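Local structure of TRAP dicarboxylate transporter, DctP subunit (Ochrobactrum anthropi, 4P47) at residues G41-T46 with R272-E277; N213-I218 with T281-I286. The protein probably serves as the periplasmic solute-binding subunit of a TRAP transporter, capturing a small molecule, perhaps a dicarboxylate, for uptake across the inner membrane. All blocks are in the same frame, centred on the assembly; numbering follows the deposited sequence.

Contact 1: G41-T46 with R272-E277; sequences GHPQVT and RKVSRE
Pro43 sets the CB-CG edge of its ring against the long helix at Ser275, with Pro43 CB standing 3.8 Å from Ser275 CA. Ser275 adds its CB, 4.0 Å from Pro43 CB; while that carbon meets the proline, OG, anti to the backbone N, goes to Glu148 in a hydrogen bond. Val274 takes the other part of the approach with one branch, CG1, which reaches both Pro43 CB at 4.1 Å and Thr46 CG2 at 4.2 Å. The Thr46 and Val274 side chains cross obliquely, methyl to methyl. No hydrogen bond spans the two segments, and the 160 Å² they bury rests on carbon contacts. His42, at the N-cap just before Pro43, caps the helix start: its ND1 accepts from Gln44 N at 3.0 Å, with the donor 15° out of the ring plane. Pro43 CD lies above one face of that imidazole, displaced toward its rim. The contact thus sets the first turn of helix 43-58 against the middle of helix 254-288, which Pro43 also touches at Gln271 and at Gln278, whose NE2 is hydrogen-bonded to Gly41 O; strand 141-156 borders both, through Leu149 at His42 and Glu148 at Ser275.

Contact 2: N213-I218 with T281-I286; sequences NPNANI and TALDEI
Ile218 and Ile286 supply the apolar part of this contact, which packs the start of helix 216-220 on the later part of helix 254-288 within the PBP-type fold of family 7 solute-binding proteins. Their side chains cross at about a right angle. Ile218 CD1 meets Ile286 CD1 at 4.0 Å, and Ile218 CG2 lies 4.1 Å from Ile286 CG1. The same Ile286 CD1 approaches Asn215 as well, standing 3.9 Å from its backbone O and 4.2 Å from its CB. With CG1 anti to the carbonyl carbon (chi1 -70°) and the chain then extended, Ile286 carries this methyl to both residues. That Asn215 O is already engaged, accepting from Ile218 N at 2.9 Å.

A second kind of meeting sets a polar group against a branched hydrocarbon. Asn215 ND2 comes up to the fork of Leu283, almost equally far from its CG, CD1 and CD2, with CG at 3.7 Å. The side chains run obliquely to one another, and this is van der Waals contact.

Hydrogen bonds to the carboxamide come from beyond the two segments: OD1 accepts from Asn153 ND2, and ND2 donates to Asp279 OD1. Leu230 of strand 229-245 touches Asn215, Ile218 and Leu283, and Met291 touches both isoleucines. Bonded at both oxygen and nitrogen, the buried amide can enter a largely hydrocarbon interface without forgoing hydrogen bonds.

In the fold
Contacts 1 and 2 both use helix 254-288, at places in its sequence a few residues apart, and their centres lie about 13 Å from each other. Contact 1 brings in the start of helix 43-58 and is partly buried, two of its four touching residues being buried. Contact 2 brings in the start of helix 216-220 and is the more buried, with three of four and 202 Å² against 160 Å². They differ in where polar groups sit: in contact 1 the serine hydroxyl is at the edge of the contact, whereas in contact 2 a carboxamide lies inside the interface.

Contact 1: G41-T46 with R272-E277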
ATOM      1  N   GLY A  41       2.609  -0.644  17.622  1.00 14.87           N
ATOM      2  CA  GLY A  41       3.784   0.123  17.281  1.00 19.48           C
ATOM      3  C   GLY A  41       3.801   0.483  15.816  1.00 16.03           C
ATOM      4  O   GLY A  41       4.293   1.543  15.439  1.00 18.24           O
ATOM      5  N   HIS A  42       3.262  -0.400  14.978  1.00 14.97           N
ATOM      6  CA  HIS A  42       3.243  -0.159  13.543  1.00 14.08           C
ATOM      7  C   HIS A  42       2.160   0.872  13.252  1.00 10.87           C
ATOM      8  O   HIS A  42       1.108   0.857  13.884  1.00 12.46           O
ATOM      9  CB  HIS A  42       2.955  -1.463  12.783  1.00 13.24           C
ATOM     10  CG  HIS A  42       3.104  -1.349  11.299  1.00 15.45           C
ATOM     11  ND1 HIS A  42       2.136  -0.785  10.495  1.00 14.17           N
ATOM     12  CD2 HIS A  42       4.105  -1.718  10.468  1.00 18.22           C
ATOM     13  CE1 HIS A  42       2.532  -0.808   9.240  1.00 14.32           C
ATOM     14  NE2 HIS A  42       3.725  -1.374   9.193  1.00 18.57           N
ATOM     15  N   PRO A  43       2.390   1.758  12.280  1.00 10.97           N
ATOM     16  CA  PRO A  43       1.377   2.777  11.966  1.00 10.73           C
ATOM     17  C   PRO A  43      -0.040   2.231  11.683  1.00  9.37           C
ATOM     18  O   PRO A  43      -1.036   2.879  12.006  1.00  9.69           O
ATOM     19  CB  PRO A  43       1.987   3.485  10.752  1.00  9.76           C
ATOM     20  CG  PRO A  43       3.475   3.394  11.007  1.00 11.46           C
ATOM     21  CD  PRO A  43       3.660   2.011  11.566  1.00 11.30           C
ATOM     22  N   GLN A  44      -0.129   1.089  11.025  1.00  9.04           N
ATOM     23  CA  GLN A  44      -1.399   0.414  10.809  1.00  8.82           C
ATOM     24  C   GLN A  44      -2.152   0.203  12.120  1.00 10.08           C
ATOM     25  O   GLN A  44      -3.335   0.539  12.238  1.00  8.55           O
ATOM     26  CB  GLN A  44      -1.158  -0.921  10.132  1.00  8.13           C
ATOM     27  CG  GLN A  44      -2.418  -1.703   9.854  1.00  9.90           C
ATOM     28  CD  GLN A  44      -2.100  -3.100   9.394  1.00  8.77           C
ATOM     29  OE1 GLN A  44      -1.591  -3.915  10.162  1.00  9.94           O
ATOM     30  NE2 GLN A  44      -2.379  -3.389   8.147  1.00 10.85           N
ATOM     31  N   VAL A  45      -1.484  -0.361  13.115  1.00  8.55           N
ATOM     32  CA  VAL A  45      -2.149  -0.644  14.375  1.00  9.73           C
ATOM     33  C   VAL A  45      -2.399   0.633  15.164  1.00  9.44           C
ATOM     34  O   VAL A  45      -3.410   0.748  15.853  1.00  9.32           O
ATOM     35  CB  VAL A  45      -1.396  -1.701  15.179  1.00 10.28           C
ATOM     36  CG1 VAL A  45      -2.105  -1.969  16.483  1.00 11.04           C
ATOM     37  CG2 VAL A  45      -1.288  -2.968  14.352  1.00 11.73           C
ATOM     38  N   THR A  46      -1.526   1.616  15.033  1.00  9.44           N
ATOM     39  CA  THR A  46      -1.780   2.901  15.657  1.00  9.87           C
ATOM     40  C   THR A  46      -3.067   3.500  15.086  1.00 10.49           C
ATOM     41  O   THR A  46      -3.869   4.067  15.823  1.00  9.91           O
ATOM     42  CB  THR A  46      -0.561   3.813  15.498  1.00 11.79           C
ATOM     43  OG1 THR A  46       0.551   3.162  16.122  1.00 13.58           O
ATOM     44  CG2 THR A  46      -0.790   5.155  16.167  1.00 12.15           C
ATOM     45  N   ARG A 272      -2.140   8.329   8.436  1.00  7.24           N
ATOM     46  CA  ARG A 272      -1.228   8.738   7.379  1.00  7.32           C
ATOM     47  C   ARG A 272      -0.148   9.638   7.971  1.00  9.59           C
ATOM     48  O   ARG A 272       1.023   9.520   7.615  1.00  8.82           O
ATOM     49  CB  ARG A 272      -2.000   9.460   6.278  1.00  9.85           C
ATOM     50  CG  ARG A 272      -2.809   8.533   5.391  1.00  8.33           C
ATOM     51  CD  ARG A 272      -3.777   9.332   4.566  1.00  8.39           C
ATOM     52  NE  ARG A 272      -4.437   8.545   3.552  1.00  7.37           N
ATOM     53  CZ  ARG A 272      -5.401   9.024   2.766  1.00  8.38           C
ATOM     54  NH1 ARG A 272      -5.887  10.245   2.970  1.00  8.21           N
ATOM     55  NH2 ARG A 272      -5.926   8.277   1.810  1.00  8.12           N
ATOM     56  N   LYS A 273      -0.511  10.534   8.883  1.00  8.81           N
ATOM     57  CA  LYS A 273       0.495  11.368   9.534  1.00  8.92           C
ATOM     58  C   LYS A 273       1.491  10.535  10.342  1.00 12.05           C
ATOM     59  O   LYS A 273       2.705  10.770  10.289  1.00 10.64           O
ATOM     60  CB  LYS A 273      -0.159  12.399  10.445  1.00 15.98           C
ATOM     61  CG  LYS A 273      -0.715  13.582   9.709  1.00 17.57           C
ATOM     62  CD  LYS A 273      -1.530  14.452  10.655  1.00 24.98           C
ATOM     63  CE  LYS A 273      -0.820  14.651  11.994  1.00 33.42           C
ATOM     64  NZ  LYS A 273      -1.755  15.112  13.052  1.00 45.87           N
ATOM     65  N   VAL A 274       0.995   9.559  11.090  1.00 10.58           N
ATOM     66  CA  VAL A 274       1.852   8.702  11.884  1.00 11.10           C
ATOM     67  C   VAL A 274       2.775   7.908  10.966  1.00  9.03           C
ATOM     68  O   VAL A 274       3.978   7.764  11.225  1.00 10.07           O
ATOM     69  CB  VAL A 274       1.024   7.731  12.775  1.00 11.57           C
ATOM     70  CG1 VAL A 274       1.902   6.654  13.383  1.00 11.27           C
ATOM     71  CG2 VAL A 274       0.298   8.514  13.863  1.00 12.60           C
ATOM     72  N   SER A 275       2.216   7.413   9.879  1.00  8.89           N
ATOM     73  CA  SER A 275       2.995   6.640   8.933  1.00  9.58           C
ATOM     74  C   SER A 275       4.151   7.465   8.367  1.00  9.30           C
ATOM     75  O   SER A 275       5.278   7.002   8.228  1.00  8.85           O
ATOM     76  CB  SER A 275       2.081   6.180   7.810  1.00  9.36           C
ATOM     77  OG  SER A 275       2.814   5.404   6.874  1.00 11.81           O
ATOM     78  N   ARG A 276       3.862   8.696   8.003  1.00  9.17           N
ATOM     79  CA  ARG A 276       4.869   9.521   7.372  1.00  9.51           C
ATOM     80  C   ARG A 276       5.930   9.990   8.356  1.00 10.46           C
ATOM     81  O   ARG A 276       7.107  10.101   7.991  1.00 10.52           O
ATOM     82  CB  ARG A 276       4.190  10.676   6.626  1.00 10.59           C
ATOM     83  CG  ARG A 276       3.478  10.164   5.376  1.00 10.22           C
ATOM     84  CD  ARG A 276       2.284  11.003   4.877  1.00 10.33           C
ATOM     85  NE  ARG A 276       1.499  10.164   3.968  1.00  9.74           N
ATOM     86  CZ  ARG A 276       0.366  10.506   3.359  1.00  9.69           C
ATOM     87  NH1 ARG A 276      -0.157  11.710   3.524  1.00 11.71           N
ATOM     88  NH2 ARG A 276      -0.253   9.649   2.578  1.00 10.04           N
ATOM     89  N   GLU A 277       5.556  10.237   9.606  1.00 10.19           N
ATOM     90  CA  GLU A 277       6.541  10.536  10.641  1.00 11.70           C
ATOM     91  C   GLU A 277       7.471   9.345  10.825  1.00  9.35           C
ATOM     92  O   GLU A 277       8.698   9.492  10.933  1.00 11.56           O
ATOM     93  CB  GLU A 277       5.822  10.838  11.961  1.00 14.78           C
ATOM     94  CG  GLU A 277       5.220  12.228  12.014  1.00 28.26           C
ATOM     95  CD  GLU A 277       4.168  12.396  13.108  1.00 36.15           C
ATOM     96  OE1 GLU A 277       3.831  11.401  13.786  1.00 42.02           O
ATOM     97  OE2 GLU A 277       3.672  13.530  13.282  1.00 44.19           O
TER

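Contact 2: N213-I218 with T281-I286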
ATOM      1  N   ASN A 213      10.595  -3.426  -1.641  1.00  5.97           N
ATOM      2  CA  ASN A 213       9.721  -3.429  -0.469  1.00  6.93           C
ATOM      3  C   ASN A 213       9.667  -2.011   0.086  1.00  6.49           C
ATOM      4  O   ASN A 213      10.474  -1.159  -0.291  1.00  5.78           O
ATOM      5  CB  ASN A 213      10.219  -4.388   0.647  1.00  6.67           C
ATOM      6  CG  ASN A 213       9.582  -5.766   0.587  1.00  8.21           C
ATOM      7  OD1 ASN A 213       8.360  -5.904   0.516  1.00  8.65           O
ATOM      8  ND2 ASN A 213      10.411  -6.798   0.638  1.00  7.05           N
ATOM      9  N   PRO A 214       8.751  -1.770   1.028  1.00  6.15           N
ATOM     10  CA  PRO A 214       8.802  -0.492   1.757  1.00  7.34           C
ATOM     11  C   PRO A 214      10.072  -0.310   2.571  1.00  7.45           C
ATOM     12  O   PRO A 214      10.806  -1.259   2.847  1.00  7.21           O
ATOM     13  CB  PRO A 214       7.571  -0.546   2.667  1.00  9.33           C
ATOM     14  CG  PRO A 214       6.656  -1.561   2.021  1.00  9.12           C
ATOM     15  CD  PRO A 214       7.607  -2.590   1.458  1.00  7.04           C
ATOM     16  N   ASN A 215      10.360   0.932   2.929  1.00  6.96           N
ATOM     17  CA  ASN A 215      11.540   1.247   3.694  1.00  7.09           C
ATOM     18  C   ASN A 215      11.584   0.561   5.060  1.00  7.41           C
ATOM     19  O   ASN A 215      12.664   0.190   5.518  1.00  7.47           O
ATOM     20  CB  ASN A 215      11.629   2.759   3.918  1.00  8.17           C
ATOM     21  CG  ASN A 215      11.893   3.532   2.650  1.00  9.66           C
ATOM     22  OD1 ASN A 215      12.403   2.995   1.664  1.00  9.61           O
ATOM     23  ND2 ASN A 215      11.512   4.810   2.663  1.00 11.35           N
ATOM     24  N   ALA A 216      10.429   0.386   5.711  1.00  7.83           N
ATOM     25  CA  ALA A 216      10.408  -0.122   7.073  1.00  7.64           C
ATOM     26  C   ALA A 216      11.075  -1.472   7.136  1.00  8.45           C
ATOM     27  O   ALA A 216      11.740  -1.786   8.123  1.00  8.73           O
ATOM     28  CB  ALA A 216       8.988  -0.218   7.595  1.00 11.34           C
ATOM     29  N   ASN A 217      10.920  -2.267   6.086  1.00  7.83           N
ATOM     30  CA  ASN A 217      11.478  -3.607   6.066  1.00  6.79           C
ATOM     31  C   ASN A 217      12.993  -3.590   6.177  1.00  7.91           C
ATOM     32  O   ASN A 217      13.583  -4.520   6.717  1.00  7.87           O
ATOM     33  CB  ASN A 217      11.083  -4.319   4.773  1.00  8.25           C
ATOM     34  CG  ASN A 217       9.585  -4.430   4.596  1.00  9.27           C
ATOM     35  OD1 ASN A 217       8.874  -3.429   4.508  1.00 10.74           O
ATOM     36  ND2 ASN A 217       9.096  -5.664   4.502  1.00 10.96           N
ATOM     37  N   ILE A 218      13.640  -2.556   5.645  1.00  7.76           N
ATOM     38  CA  ILE A 218      15.092  -2.478   5.689  1.00  6.86           C
ATOM     39  C   ILE A 218      15.572  -2.484   7.137  1.00  8.40           C
ATOM     40  O   ILE A 218      16.556  -3.147   7.480  1.00  8.82           O
ATOM     41  CB  ILE A 218      15.608  -1.226   4.940  1.00  6.78           C
ATOM     42  CG1 ILE A 218      15.222  -1.315   3.466  1.00  7.22           C
ATOM     43  CG2 ILE A 218      17.130  -1.091   5.096  1.00  9.55           C
ATOM     44  CD1 ILE A 218      15.367  -0.029   2.681  1.00  7.45           C
ATOM     45  N   THR A 281      11.686   8.947  10.068  1.00  9.40           N
ATOM     46  CA  THR A 281      12.633   8.458  11.057  1.00 10.71           C
ATOM     47  C   THR A 281      13.352   7.211  10.551  1.00 10.89           C
ATOM     48  O   THR A 281      14.548   7.046  10.753  1.00 11.11           O
ATOM     49  CB  THR A 281      11.907   8.169  12.371  1.00 16.35           C
ATOM     50  OG1 THR A 281      11.359   9.396  12.851  1.00 18.29           O
ATOM     51  CG2 THR A 281      12.859   7.610  13.407  1.00 17.64           C
ATOM     52  N   ALA A 282      12.640   6.331   9.872  1.00  9.35           N
ATOM     53  CA  ALA A 282      13.249   5.154   9.276  1.00  8.76           C
ATOM     54  C   ALA A 282      14.347   5.530   8.304  1.00  9.87           C
ATOM     55  O   ALA A 282      15.406   4.919   8.275  1.00  9.07           O
ATOM     56  CB  ALA A 282      12.203   4.341   8.553  1.00 10.54           C
ATOM     57  N   LEU A 283      14.059   6.509   7.460  1.00  7.50           N
ATOM     58  CA  LEU A 283      15.062   6.973   6.518  1.00  8.78           C
ATOM     59  C   LEU A 283      16.271   7.584   7.234  1.00  9.56           C
ATOM     60  O   LEU A 283      17.418   7.357   6.814  1.00  8.99           O
ATOM     61  CB  LEU A 283      14.452   7.939   5.518  1.00 10.42           C
ATOM     62  CG  LEU A 283      13.722   7.252   4.381  1.00 21.01           C
ATOM     63  CD1 LEU A 283      12.864   8.257   3.643  1.00 21.04           C
ATOM     64  CD2 LEU A 283      14.735   6.584   3.438  1.00 19.89           C
ATOM     65  N   ASP A 284      16.035   8.321   8.317  1.00  9.10           N
ATOM     66  CA  ASP A 284      17.138   8.812   9.140  1.00 10.89           C
ATOM     67  C   ASP A 284      18.013   7.648   9.589  1.00 10.23           C
ATOM     68  O   ASP A 284      19.250   7.702   9.484  1.00 10.43           O
ATOM     69  CB  ASP A 284      16.602   9.517  10.395  1.00 13.90           C
ATOM     70  CG  ASP A 284      15.884  10.828  10.104  1.00 17.95           C
ATOM     71  OD1 ASP A 284      16.208  11.486   9.091  1.00 21.70           O
ATOM     72  OD2 ASP A 284      15.027  11.216  10.934  1.00 21.15           O
ATOM     73  N   GLU A 285      17.370   6.601  10.095  1.00  8.99           N
ATOM     74  CA  GLU A 285      18.062   5.429  10.598  1.00  8.50           C
ATOM     75  C   GLU A 285      18.808   4.711   9.492  1.00  8.80           C
ATOM     76  O   GLU A 285      19.961   4.329   9.655  1.00  8.75           O
ATOM     77  CB  GLU A 285      17.076   4.512  11.309  1.00 11.12           C
ATOM     78  CG  GLU A 285      16.555   5.174  12.579  1.00 13.43           C
ATOM     79  CD  GLU A 285      15.357   4.492  13.173  1.00 20.05           C
ATOM     80  OE1 GLU A 285      14.817   3.550  12.559  1.00 21.02           O
ATOM     81  OE2 GLU A 285      14.953   4.909  14.284  1.00 19.20           O
ATOM     82  N   ILE A 286      18.167   4.539   8.348  1.00  8.25           N
ATOM     83  CA  ILE A 286      18.799   3.884   7.209  1.00  7.37           C
ATOM     84  C   ILE A 286      20.098   4.607   6.808  1.00  8.10           C
ATOM     85  O   ILE A 286      21.141   3.982   6.580  1.00  8.63           O
ATOM     86  CB  ILE A 286      17.810   3.804   6.037  1.00  6.68           C
ATOM     87  CG1 ILE A 286      16.715   2.784   6.389  1.00  7.77           C
ATOM     88  CG2 ILE A 286      18.507   3.425   4.753  1.00  7.80           C
ATOM     89  CD1 ILE A 286      15.488   2.822   5.464  1.00  8.95           C
TER